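Local coordinates for RNA-binding protein RO60 (Deinococcus radiodurans, PDB 2NVO) that binds several small RNAs that accumulate during recovery from ultraviolet irradiation and contributes to the resistance of the bacterium to it, at residues Glu413-Leu418 with Ile447-Gln452. Numbering follows the deposited sequence.
Sequences EQFRPL and ILWAAQ
In the VWFA-like domain that closes the Ro ring, a T-shaped (edge-to-face) aromatic pair, Phe415 on Trp449, ties the antiparallel edge strand 415-417 of the central sheet to helix 445-452. The evidence is the ring planes, at 62°, and the centroids of the phenyl and the indole five-membered ring, 5.2 Å apart. Phe415 presents the CD2-CE2 side of its ring to one indole face: CD2 lies 3.7 Å from Trp449 CG, and CE2, 3.9 Å from the same carbon, sits over the face but offset toward its rim. In both residues CB points toward the other segment, and CG anti to the backbone N (chi1 -167° for Phe415, 178° for Trp449) carries the ring on across the gap, although their CA atoms, the nearest pair across the two segments, are 8.2 Å apart. With no hydrogen bond across and 136 Å² buried in sum, the join is small and apolar. Met409 of strand 405-411 touches both aromatic side chains, and Phe411 makes a second edge-to-face pair with Phe415. Arg416, directed away from the helix, grips Glu413, in the loop just before the strand, side-on: NE reaches OE1 and NH2 reaches OE2 at 2.9 Å, each through a syn carboxylate lone pair. Its NH1 donates to Pro417 O at 3.1 Å, a further hydrogen bond that helps hold the guanidinium in place.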
loop_
_atom_site.group_PDB
_atom_site.type_symbol
_atom_site.label_atom_id
_atom_site.label_comp_id
_atom_site.label_asym_id
_atom_site.label_seq_id
_atom_site.Cartn_x
_atom_site.Cartn_y
_atom_site.Cartn_z
ATOM N N GLU A 413 -28.505 12.829 16.173
ATOM C CA GLU A 413 -29.388 13.812 16.816
ATOM C C GLU A 413 -28.540 14.645 17.771
ATOM O O GLU A 413 -28.499 15.877 17.718
ATOM C CB GLU A 413 -30.492 13.104 17.619
ATOM C CG GLU A 413 -30.936 11.757 17.058
ATOM C CD GLU A 413 -30.105 10.584 17.569
ATOM O OE1 GLU A 413 -29.625 10.649 18.724
ATOM O OE2 GLU A 413 -29.947 9.592 16.816
ATOM N N GLN A 414 -27.838 13.943 18.640
ATOM C CA GLN A 414 -26.743 14.542 19.364
ATOM C C GLN A 414 -25.569 13.583 19.321
ATOM O O GLN A 414 -25.693 12.460 18.825
ATOM C CB GLN A 414 -27.151 14.840 20.802
ATOM C CG GLN A 414 -28.185 13.906 21.351
ATOM C CD GLN A 414 -29.204 14.650 22.187
ATOM O OE1 GLN A 414 -29.107 15.869 22.359
ATOM N NE2 GLN A 414 -30.196 13.926 22.703
ATOM N N PHE A 415 -24.431 14.037 19.825
ATOM C CA PHE A 415 -23.227 13.224 19.837
ATOM C C PHE A 415 -23.393 12.115 20.841
ATOM O O PHE A 415 -23.482 12.359 22.044
ATOM C CB PHE A 415 -22.004 14.075 20.165
ATOM C CG PHE A 415 -20.710 13.380 19.898
ATOM C CD1 PHE A 415 -20.249 13.231 18.591
ATOM C CD2 PHE A 415 -19.960 12.861 20.937
ATOM C CE1 PHE A 415 -19.057 12.588 18.337
ATOM C CE2 PHE A 415 -18.760 12.218 20.698
ATOM C CZ PHE A 415 -18.304 12.076 19.389
ATOM N N ARG A 416 -23.464 10.888 20.362
ATOM C CA ARG A 416 -23.859 9.800 21.235
ATOM C C ARG A 416 -23.194 8.510 20.815
ATOM O O ARG A 416 -22.659 8.418 19.714
ATOM C CB ARG A 416 -25.374 9.621 21.190
ATOM C CG ARG A 416 -25.877 9.149 19.838
ATOM C CD ARG A 416 -27.238 8.506 19.953
ATOM N NE ARG A 416 -27.860 8.328 18.646
ATOM C CZ ARG A 416 -27.726 7.242 17.896
ATOM N NH1 ARG A 416 -26.981 6.223 18.309
ATOM N NH2 ARG A 416 -28.341 7.180 16.723
ATOM N N PRO A 417 -23.227 7.504 21.699
ATOM C CA PRO A 417 -22.674 6.182 21.421
ATOM C C PRO A 417 -23.499 5.503 20.354
ATOM O O PRO A 417 -24.718 5.718 20.298
ATOM C CB PRO A 417 -22.845 5.441 22.751
ATOM C CG PRO A 417 -22.999 6.500 23.775
ATOM C CD PRO A 417 -23.709 7.616 23.086
ATOM N N LEU A 418 -22.848 4.706 19.513
ATOM C CA LEU A 418 -23.553 3.996 18.454
ATOM C C LEU A 418 -23.922 2.605 18.946
ATOM O O LEU A 418 -24.786 1.939 18.384
ATOM C CB LEU A 418 -22.689 3.911 17.181
ATOM C CG LEU A 418 -22.881 4.949 16.068
ATOM C CD1 LEU A 418 -23.500 6.264 16.533
ATOM C CD2 LEU A 418 -21.608 5.186 15.230
ATOM N N ILE A 447 -13.478 15.235 20.938
ATOM C CA ILE A 447 -12.433 15.585 21.889
ATOM C C ILE A 447 -12.983 16.434 23.027
ATOM O O ILE A 447 -12.620 16.245 24.189
ATOM C CB ILE A 447 -11.284 16.314 21.201
ATOM C CG1 ILE A 447 -10.779 15.490 20.018
ATOM C CG2 ILE A 447 -10.139 16.595 22.192
ATOM C CD1 ILE A 447 -9.995 16.291 19.036
ATOM N N LEU A 448 -13.841 17.388 22.684
ATOM C CA LEU A 448 -14.534 18.170 23.695
ATOM C C LEU A 448 -15.390 17.236 24.563
ATOM O O LEU A 448 -15.384 17.330 25.793
ATOM C CB LEU A 448 -15.397 19.244 23.034
ATOM C CG LEU A 448 -14.728 20.311 22.166
ATOM C CD1 LEU A 448 -15.793 21.119 21.452
ATOM C CD2 LEU A 448 -13.817 21.255 22.987
ATOM N N TRP A 449 -16.118 16.324 23.923
ATOM C CA TRP A 449 -16.995 15.413 24.637
ATOM C C TRP A 449 -16.227 14.542 25.626
ATOM O O TRP A 449 -16.644 14.392 26.768
ATOM C CB TRP A 449 -17.767 14.523 23.669
ATOM C CG TRP A 449 -18.676 13.522 24.345
ATOM C CD1 TRP A 449 -19.956 13.738 24.780
ATOM C CD2 TRP A 449 -18.389 12.142 24.614
ATOM N NE1 TRP A 449 -20.476 12.588 25.317
ATOM C CE2 TRP A 449 -19.537 11.594 25.238
ATOM C CE3 TRP A 449 -17.265 11.321 24.414
ATOM C CZ2 TRP A 449 -19.596 10.268 25.666
ATOM C CZ3 TRP A 449 -17.328 9.992 24.835
ATOM C CH2 TRP A 449 -18.491 9.475 25.447
ATOM N N ALA A 450 -15.118 13.962 25.181
ATOM C CA ALA A 450 -14.346 13.063 26.035
ATOM C C ALA A 450 -13.817 13.796 27.274
ATOM O O ALA A 450 -13.789 13.231 28.371
ATOM C CB ALA A 450 -13.189 12.425 25.267
ATOM N N ALA A 451 -13.392 15.041 27.097
ATOM C CA ALA A 451 -12.872 15.825 28.230
ATOM C C ALA A 451 -13.985 16.123 29.228
ATOM O O ALA A 451 -13.804 15.976 30.440
ATOM C CB ALA A 451 -12.233 17.106 27.751
ATOM N N GLN A 452 -15.139 16.524 28.703
ATOM C CA GLN A 452 -16.347 16.712 29.494
ATOM C C GLN A 452 -16.716 15.452 30.284
ATOM O O GLN A 452 -17.139 15.527 31.442
ATOM C CB GLN A 452 -17.501 17.109 28.573
ATOM C CG GLN A 452 -18.805 17.416 29.286
ATOM C CD GLN A 452 -19.797 18.161 28.399
ATOM O OE1 GLN A 452 -19.600 18.289 27.187
ATOM N NE2 GLN A 452 -20.870 18.659 29.005
#